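Local atomic coordinates of Bacint_00347 (Bacteroides intestinalis DSM 17393, PDB entry 5MUM), a protein that is a beta-propeller glycoside hydrolase that probably acts as a rhamnosidase, hydrolysing glycosidic bonds to rhamnose. Residues Val299-Ile304 and Ser318-Pro323; Gly358-Met363 and Asp378-Ala383. All coordinates share one frame; numbering follows the deposited sequence.

Contact 1: residues Val299-Ile304 and Ser318-Pro323; sequences VPQYRI and SDRHTP
The side-chain amide of Q301 makes two bonds to the backbone of R320, one through each end of the amide, a pairing in which a side chain bonds to a loop backbone much as a neighbouring strand would. OE1 of Q301 takes the N-H of R320 at 2.9 Å, while NE2 of Q301 gives a bond of 3.0 Å to the carbonyl O of R320, from above the carbonyl plane. The same OE1 also accepts the hydroxyl OG of S318 at 2.7 Å; both donors lie in the plane of the amide carbonyl, on lone pairs. OG of S318 in turn accepts the backbone N of Y302 at 2.8 Å, with a bent angle of 136°, so the serine hydroxyl accepts from one strand residue and donates to the side chain of the one before it. The bend at chi2 (-75°) brings the amide of Q301 to the S318-R320 backbone, although its CB does not point there.

Further out, NH1 of R320 bonds P300 O at 3.1 Å, in the guanidinium plane, and T322 O at 2.9 Å, tilted from it. CG1 of V299 rests obliquely by this NH1, and CG2 of V299 packs on CG of P323 at 4.0 Å. CB of S318 lies at the edge of the Y302 ring.

NE of R320 forms a salt bridge with D354, and Y302 OH bonds A337 O. The contact lies near the first residues of strand 301-307, beside the loop leaving outer strand 312-316 of the same four-stranded sheet.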
ATOM      1  N   VAL A 299      21.658   6.923 -11.268  1.00 11.55           N
ATOM      2  CA  VAL A 299      20.965   5.697 -11.049  1.00 10.56           C
ATOM      3  C   VAL A 299      20.097   5.763  -9.792  1.00  9.69           C
ATOM      4  O   VAL A 299      20.634   5.816  -8.720  1.00  9.54           O
ATOM      5  CB  VAL A 299      21.960   4.524 -10.941  1.00 10.94           C
ATOM      6  CG1 VAL A 299      21.182   3.221 -10.786  1.00 11.26           C
ATOM      7  CG2 VAL A 299      22.827   4.457 -12.198  1.00 11.50           C
ATOM      8  N   PRO A 300      18.757   5.697  -9.938  1.00  9.08           N
ATOM      9  CA  PRO A 300      17.925   5.631  -8.716  1.00  8.90           C
ATOM     10  C   PRO A 300      18.196   4.336  -7.987  1.00  8.65           C
ATOM     11  O   PRO A 300      18.467   3.303  -8.619  1.00  8.70           O
ATOM     12  CB  PRO A 300      16.498   5.662  -9.266  1.00  9.02           C
ATOM     13  CG  PRO A 300      16.665   6.389 -10.606  1.00  8.89           C
ATOM     14  CD  PRO A 300      17.921   5.813 -11.125  1.00  8.86           C
ATOM     15  N   GLN A 301      18.120   4.390  -6.671  1.00  7.86           N
ATOM     16  CA  GLN A 301      18.410   3.242  -5.827  1.00  7.90           C
ATOM     17  C   GLN A 301      17.322   3.126  -4.797  1.00  7.24           C
ATOM     18  O   GLN A 301      16.835   4.145  -4.252  1.00  6.91           O
ATOM     19  CB  GLN A 301      19.727   3.439  -5.096  1.00  8.07           C
ATOM     20  CG  GLN A 301      20.923   3.671  -5.974  1.00  8.39           C
ATOM     21  CD  GLN A 301      21.419   2.384  -6.658  1.00  8.99           C
ATOM     22  OE1 GLN A 301      20.916   1.265  -6.420  1.00  8.89           O
ATOM     23  NE2 GLN A 301      22.421   2.551  -7.518  1.00  8.96           N
ATOM     24  N   TYR A 302      16.956   1.904  -4.521  1.00  6.85           N
ATOM     25  CA  TYR A 302      16.043   1.607  -3.440  1.00  6.75           C
ATOM     26  C   TYR A 302      16.636   1.985  -2.099  1.00  6.76           C
ATOM     27  O   TYR A 302      17.850   1.855  -1.868  1.00  6.35           O
ATOM     28  CB  TYR A 302      15.715   0.145  -3.405  1.00  6.78           C
ATOM     29  CG  TYR A 302      14.770  -0.346  -4.465  1.00  6.59           C
ATOM     30  CD1 TYR A 302      13.425  -0.046  -4.403  1.00  6.63           C
ATOM     31  CD2 TYR A 302      15.214  -1.138  -5.515  1.00  6.81           C
ATOM     32  CE1 TYR A 302      12.539  -0.501  -5.345  1.00  6.54           C
ATOM     33  CE2 TYR A 302      14.337  -1.581  -6.484  1.00  6.63           C
ATOM     34  CZ  TYR A 302      12.995  -1.307  -6.370  1.00  6.60           C
ATOM     35  OH  TYR A 302      12.110  -1.797  -7.296  1.00  6.95           O
ATOM     36  N   ARG A 303      15.752   2.472  -1.230  1.00  6.98           N
ATOM     37  CA  ARG A 303      16.119   3.012   0.063  1.00  6.97           C
ATOM     38  C   ARG A 303      15.186   2.517   1.132  1.00  7.02           C
ATOM     39  O   ARG A 303      14.021   2.155   0.866  1.00  6.33           O
ATOM     40  CB  ARG A 303      15.984   4.535   0.104  1.00  7.33           C
ATOM     41  CG  ARG A 303      16.541   5.268  -1.072  1.00  7.65           C
ATOM     42  CD  ARG A 303      18.040   5.282  -1.063  1.00  7.88           C
ATOM     43  NE  ARG A 303      18.499   5.876  -2.312  1.00  8.06           N
ATOM     44  CZ  ARG A 303      19.631   6.541  -2.462  1.00  8.68           C
ATOM     45  NH1 ARG A 303      20.438   6.774  -1.432  1.00  9.56           N
ATOM     46  NH2 ARG A 303      19.953   6.984  -3.647  1.00  8.83           N
ATOM     47  N   ILE A 304      15.680   2.593   2.355  0.50  7.35           N
ATOM     48  CA  ILE A 304      14.872   2.330   3.517  0.50  7.71           C
ATOM     49  C   ILE A 304      15.148   3.480   4.461  0.50  7.71           C
ATOM     50  O   ILE A 304      16.287   3.925   4.584  0.50  7.76           O
ATOM     51  CB  ILE A 304      15.167   0.948   4.091  0.50  8.03           C
ATOM     52  CG1 ILE A 304      14.117   0.584   5.124  0.50  8.31           C
ATOM     53  CG2 ILE A 304      16.575   0.842   4.655  0.50  8.06           C
ATOM     54  CD1 ILE A 304      14.330  -0.810   5.636  0.50  8.59           C
ATOM     55  N   SER A 318      19.632  -1.241  -2.568  1.00 11.93           N
ATOM     56  CA  SER A 318      20.022  -1.825  -3.821  1.00 12.70           C
ATOM     57  C   SER A 318      21.430  -1.413  -4.259  1.00 13.72           C
ATOM     58  O   SER A 318      22.060  -0.547  -3.660  1.00 13.09           O
ATOM     59  CB  SER A 318      19.022  -1.406  -4.898  1.00 12.31           C
ATOM     60  OG  SER A 318      18.958   0.001  -5.048  1.00 11.11           O
ATOM     61  N   ASP A 319      21.910  -2.058  -5.314  1.00 13.89           N
ATOM     62  CA  ASP A 319      23.228  -1.748  -5.878  1.00 16.06           C
ATOM     63  C   ASP A 319      23.063  -1.762  -7.399  1.00 14.78           C
ATOM     64  O   ASP A 319      23.697  -2.556  -8.141  1.00 15.40           O
ATOM     65  CB  ASP A 319      24.231  -2.779  -5.359  1.00 18.28           C
ATOM     66  CG  ASP A 319      25.636  -2.584  -5.893  1.00 21.67           C
ATOM     67  OD1 ASP A 319      26.108  -1.436  -6.102  1.00 25.01           O
ATOM     68  OD2 ASP A 319      26.280  -3.629  -6.094  1.00 27.40           O
ATOM     69  N   ARG A 320      22.172  -0.902  -7.852  1.00 12.62           N
ATOM     70  CA  ARG A 320      21.783  -0.839  -9.254  1.00 12.02           C
ATOM     71  C   ARG A 320      22.785  -0.068 -10.071  1.00 12.58           C
ATOM     72  O   ARG A 320      23.542   0.706  -9.538  1.00 12.51           O
ATOM     73  CB  ARG A 320      20.414  -0.160  -9.420  1.00 11.30           C
ATOM     74  CG  ARG A 320      19.295  -0.713  -8.538  1.00 10.54           C
ATOM     75  CD  ARG A 320      17.953  -0.037  -8.807  1.00 10.27           C
ATOM     76  NE  ARG A 320      17.489  -0.392 -10.148  1.00  9.98           N
ATOM     77  CZ  ARG A 320      17.599   0.354 -11.237  1.00  9.98           C
ATOM     78  NH1 ARG A 320      18.067   1.593 -11.188  1.00  9.45           N
ATOM     79  NH2 ARG A 320      17.217  -0.160 -12.414  1.00 10.62           N
ATOM     80  N   HIS A 321      22.757  -0.273 -11.383  1.00 14.13           N
ATOM     81  CA  HIS A 321      23.672   0.401 -12.310  1.00 15.90           C
ATOM     82  C   HIS A 321      22.991   1.022 -13.497  1.00 15.64           C
ATOM     83  O   HIS A 321      23.662   1.633 -14.318  1.00 16.92           O
ATOM     84  CB  HIS A 321      24.716  -0.616 -12.777  1.00 17.73           C
ATOM     85  CG  HIS A 321      25.568  -1.109 -11.670  1.00 18.20           C
ATOM     86  ND1 HIS A 321      26.692  -0.430 -11.248  1.00 20.80           N
ATOM     87  CD2 HIS A 321      25.445  -2.185 -10.863  1.00 19.48           C
ATOM     88  CE1 HIS A 321      27.207  -1.066 -10.211  1.00 20.54           C
ATOM     89  NE2 HIS A 321      26.476  -2.140  -9.971  1.00 20.13           N
ATOM     90  N   THR A 322      21.660   0.920 -13.582  1.00 15.40           N
ATOM     91  CA  THR A 322      20.920   1.302 -14.781  1.00 15.17           C
ATOM     92  C   THR A 322      20.132   2.564 -14.504  1.00 14.51           C
ATOM     93  O   THR A 322      19.183   2.537 -13.680  1.00 14.38           O
ATOM     94  CB  THR A 322      19.975   0.172 -15.241  1.00 15.85           C
ATOM     95  OG1 THR A 322      20.702  -1.051 -15.268  1.00 15.68           O
ATOM     96  CG2 THR A 322      19.418   0.429 -16.608  1.00 16.38           C
ATOM     97  N   PRO A 323      20.503   3.675 -15.166  1.00 14.04           N
ATOM     98  CA  PRO A 323      19.719   4.891 -15.013  1.00 13.29           C
ATOM     99  C   PRO A 323      18.314   4.732 -15.514  1.00 13.47           C
ATOM    100  O   PRO A 323      18.058   3.924 -16.421  1.00 12.42           O
ATOM    101  CB  PRO A 323      20.481   5.924 -15.883  1.00 13.66           C
ATOM    102  CG  PRO A 323      21.849   5.376 -15.964  1.00 14.08           C
ATOM    103  CD  PRO A 323      21.611   3.904 -16.116  1.00 13.97           C
TER

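Contact 2: residues Gly358-Met363 and Asp378-Ala383; sequences GSRVSM and DLTDFA
In an antiparallel four-stranded sheet the third strand, 362-366, pairs with the outer strand 375-378, and S362 and D378 face each other there as an antiparallel non-hydrogen-bonded pair. Their side chains lie on one face of the sheet, where OG of S362 donates to OD1 of D378 at 2.6 Å, meeting that oxygen nearly along its C-O axis. R357, just before the first segment, also bridges to OD1, so this carboxylate oxygen is gripped by a hydroxyl and a guanidinium.

The other oxygen faces R360. OD2 of D378 and NH1 of R360 make a long salt bridge of 3.5 Å, and a water closes the gap, accepting from NH1 and donating to OD2 at 2.6 Å. Guanidinium and carboxylate planes are 40° apart, and the side chains cross at about a right angle. The far end of the guanidinium reaches the loop through a weak bond from NH2 to D381 O.

Beyond the pair the main-chain bonding is only half kept: V361 O takes the N-H of L379 at 2.7 Å, while the N-H of V361 goes to OG1 of T380 at 3.0 Å. With chi1 at 63°, this hydroxyl stands between the threonine's backbone N and carbonyl carbon, from where it also donates to F382 O, in the carbonyl plane. CG2 of T380 touches CG2 of V361 at 3.5 Å, and CD1 of L379 lies against CB of M363 at 3.9 Å. V361 and L379 reach on to L404 of strand 403-407. Four-stranded antiparallel sheets of this kind are the blades of a beta-propeller; here the last pairing of the third and fourth strands is extended by a threonine hydroxyl.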
ATOM      1  N   GLY A 358      15.671  -9.095 -14.538  1.00 14.49           N
ATOM      2  CA  GLY A 358      14.689  -9.733 -15.415  1.00 14.63           C
ATOM      3  C   GLY A 358      13.239  -9.498 -15.013  1.00 14.08           C
ATOM      4  O   GLY A 358      12.364 -10.272 -15.370  1.00 14.39           O
ATOM      5  N   SER A 359      12.986  -8.438 -14.239  1.00 13.07           N
ATOM      6  CA  SER A 359      11.668  -8.113 -13.735  1.00 12.84           C
ATOM      7  C   SER A 359      10.982  -9.269 -12.995  1.00 13.11           C
ATOM      8  O   SER A 359       9.762  -9.422 -13.051  1.00 13.25           O
ATOM      9  CB  SER A 359      10.785  -7.550 -14.850  1.00 13.13           C
ATOM     10  OG  SER A 359      11.368  -6.391 -15.401  1.00 12.92           O
ATOM     11  N   ARG A 360      11.775 -10.060 -12.291  1.00 13.05           N
ATOM     12  CA  ARG A 360      11.255 -11.085 -11.408  1.00 14.06           C
ATOM     13  C   ARG A 360      10.734 -10.438 -10.113  1.00 13.23           C
ATOM     14  O   ARG A 360      10.911  -9.220  -9.883  1.00 12.21           O
ATOM     15  CB  ARG A 360      12.344 -12.095 -11.100  1.00 16.73           C
ATOM     16  CG  ARG A 360      12.842 -12.816 -12.343  1.00 19.65           C
ATOM     17  CD  ARG A 360      14.249 -13.383 -12.202  1.00 23.55           C
ATOM     18  NE  ARG A 360      14.378 -14.734 -12.756  1.00 28.05           N
ATOM     19  CZ  ARG A 360      15.534 -15.377 -12.951  1.00 31.92           C
ATOM     20  NH1 ARG A 360      16.717 -14.787 -12.726  1.00 34.41           N
ATOM     21  NH2 ARG A 360      15.504 -16.628 -13.410  1.00 33.35           N
ATOM     22  N   VAL A 361      10.080 -11.243  -9.284  1.00 11.93           N
ATOM     23  CA  VAL A 361       9.855 -10.843  -7.903  1.00 11.57           C
ATOM     24  C   VAL A 361      11.188 -11.024  -7.219  1.00 11.94           C
ATOM     25  O   VAL A 361      11.760 -12.115  -7.278  1.00 12.69           O
ATOM     26  CB  VAL A 361       8.824 -11.708  -7.193  1.00 11.30           C
ATOM     27  CG1 VAL A 361       8.693 -11.285  -5.760  1.00 11.29           C
ATOM     28  CG2 VAL A 361       7.498 -11.638  -7.930  1.00 11.63           C
ATOM     29  N   SER A 362      11.696  -9.957  -6.613  1.00 11.56           N
ATOM     30  CA  SER A 362      12.985  -9.982  -5.918  1.00 12.32           C
ATOM     31  C   SER A 362      12.815  -9.553  -4.480  1.00 13.03           C
ATOM     32  O   SER A 362      11.843  -8.854  -4.128  1.00 12.14           O
ATOM     33  CB  SER A 362      13.977  -9.087  -6.621  1.00 12.36           C
ATOM     34  OG  SER A 362      14.264  -9.601  -7.911  1.00 13.19           O
ATOM     35  N   MET A 363      13.765  -9.982  -3.663  1.00 13.46           N
ATOM     36  CA  MET A 363      13.827  -9.648  -2.279  1.00 14.45           C
ATOM     37  C   MET A 363      15.256  -9.292  -1.858  1.00 14.74           C
ATOM     38  O   MET A 363      16.230  -9.977  -2.215  1.00 15.19           O
ATOM     39  CB  MET A 363      13.308 -10.815  -1.452  1.00 16.16           C
ATOM     40  CG  MET A 363      13.316 -10.574   0.040  1.00 17.93           C
ATOM     41  SD  MET A 363      12.451 -11.895   0.909  1.00 22.63           S
ATOM     42  CE  MET A 363      13.664 -13.232   0.824  1.00 22.83           C
ATOM     43  N   ASP A 378      16.036 -13.696  -5.978  1.00 17.36           N
ATOM     44  CA  ASP A 378      14.793 -13.694  -6.740  1.00 17.87           C
ATOM     45  C   ASP A 378      13.846 -14.715  -6.152  1.00 16.35           C
ATOM     46  O   ASP A 378      14.255 -15.808  -5.808  1.00 17.99           O
ATOM     47  CB  ASP A 378      15.046 -13.937  -8.211  1.00 18.49           C
ATOM     48  CG  ASP A 378      15.952 -12.879  -8.797  1.00 19.74           C
ATOM     49  OD1 ASP A 378      15.763 -11.660  -8.472  1.00 17.49           O
ATOM     50  OD2 ASP A 378      16.866 -13.262  -9.543  1.00 18.79           O
ATOM     51  N   LEU A 379      12.586 -14.331  -6.002  1.00 14.96           N
ATOM     52  CA  LEU A 379      11.546 -15.226  -5.475  1.00 15.28           C
ATOM     53  C   LEU A 379      10.746 -15.917  -6.575  1.00 15.05           C
ATOM     54  O   LEU A 379      10.025 -16.871  -6.296  1.00 15.27           O
ATOM     55  CB  LEU A 379      10.597 -14.435  -4.569  1.00 15.94           C
ATOM     56  CG  LEU A 379      11.250 -13.738  -3.368  1.00 16.66           C
ATOM     57  CD1 LEU A 379      10.261 -12.930  -2.527  1.00 16.30           C
ATOM     58  CD2 LEU A 379      11.952 -14.750  -2.477  1.00 17.47           C
ATOM     59  N   THR A 380      10.805 -15.401  -7.798  1.00 14.98           N
ATOM     60  CA  THR A 380      10.232 -16.061  -8.965  1.00 16.61           C
ATOM     61  C   THR A 380      11.351 -16.254  -9.951  1.00 18.03           C
ATOM     62  O   THR A 380      12.289 -15.479  -9.973  1.00 18.83           O
ATOM     63  CB  THR A 380       9.068 -15.277  -9.652  1.00 16.31           C
ATOM     64  OG1 THR A 380       9.515 -14.016 -10.177  1.00 16.56           O
ATOM     65  CG2 THR A 380       7.877 -15.066  -8.681  1.00 16.90           C
ATOM     66  N   ASP A 381      11.246 -17.304 -10.760  1.00 21.13           N
ATOM     67  CA  ASP A 381      12.182 -17.501 -11.875  1.00 22.94           C
ATOM     68  C   ASP A 381      11.634 -17.002 -13.210  1.00 21.32           C
ATOM     69  O   ASP A 381      12.223 -17.254 -14.272  1.00 23.08           O
ATOM     70  CB  ASP A 381      12.659 -18.968 -11.944  1.00 26.63           C
ATOM     71  CG  ASP A 381      11.542 -19.949 -12.186  1.00 30.11           C
ATOM     72  OD1 ASP A 381      10.381 -19.527 -12.412  1.00 32.64           O
ATOM     73  OD2 ASP A 381      11.840 -21.168 -12.150  1.00 35.04           O
ATOM     74  N   PHE A 382      10.517 -16.274 -13.165  1.00 18.85           N
ATOM     75  CA  PHE A 382       9.888 -15.712 -14.344  1.00 17.65           C
ATOM     76  C   PHE A 382       9.615 -14.234 -14.106  1.00 16.53           C
ATOM     77  O   PHE A 382       9.469 -13.794 -12.961  1.00 15.38           O
ATOM     78  CB  PHE A 382       8.579 -16.443 -14.696  1.00 18.52           C
ATOM     79  CG  PHE A 382       7.549 -16.444 -13.596  1.00 18.35           C
ATOM     80  CD1 PHE A 382       7.611 -17.387 -12.569  1.00 18.94           C
ATOM     81  CD2 PHE A 382       6.503 -15.533 -13.600  1.00 19.23           C
ATOM     82  CE1 PHE A 382       6.669 -17.404 -11.543  1.00 19.61           C
ATOM     83  CE2 PHE A 382       5.546 -15.553 -12.588  1.00 19.12           C
ATOM     84  CZ  PHE A 382       5.636 -16.484 -11.557  1.00 19.21           C
ATOM     85  N   ALA A 383       9.560 -13.491 -15.202  1.00 15.51           N
ATOM     86  CA  ALA A 383       9.268 -12.087 -15.185  1.00 14.71           C
ATOM     87  C   ALA A 383       7.798 -11.829 -14.860  1.00 14.69           C
ATOM     88  O   ALA A 383       6.900 -12.529 -15.334  1.00 14.45           O
ATOM     89  CB  ALA A 383       9.623 -11.460 -16.521  1.00 14.70           C
TER
HETATM   90  O   HOH W   1      17.512 -12.061 -11.763  1.00 32.53           O

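Contacts 1 and 2 follow one another along the chain: 299-304 with 318-323 is complete before 358-363 meets 378-383. Their centres are about 17 Å apart and their nearest atoms about 8 Å, so they do not touch. Each involves the start of the third strand of an antiparallel four-stranded sheet, 301-307 in one and 362-366 in the other, and the chain at the end of the fourth, outermost strand. These are successive sheets of the propeller, and both contacts lie on the same side of the chain's centre. D354, which pairs with R320 of contact 1, and R357, which pairs with D378 of contact 2, share the connection between strands 347-352 and 362-366, which therefore links the two sites.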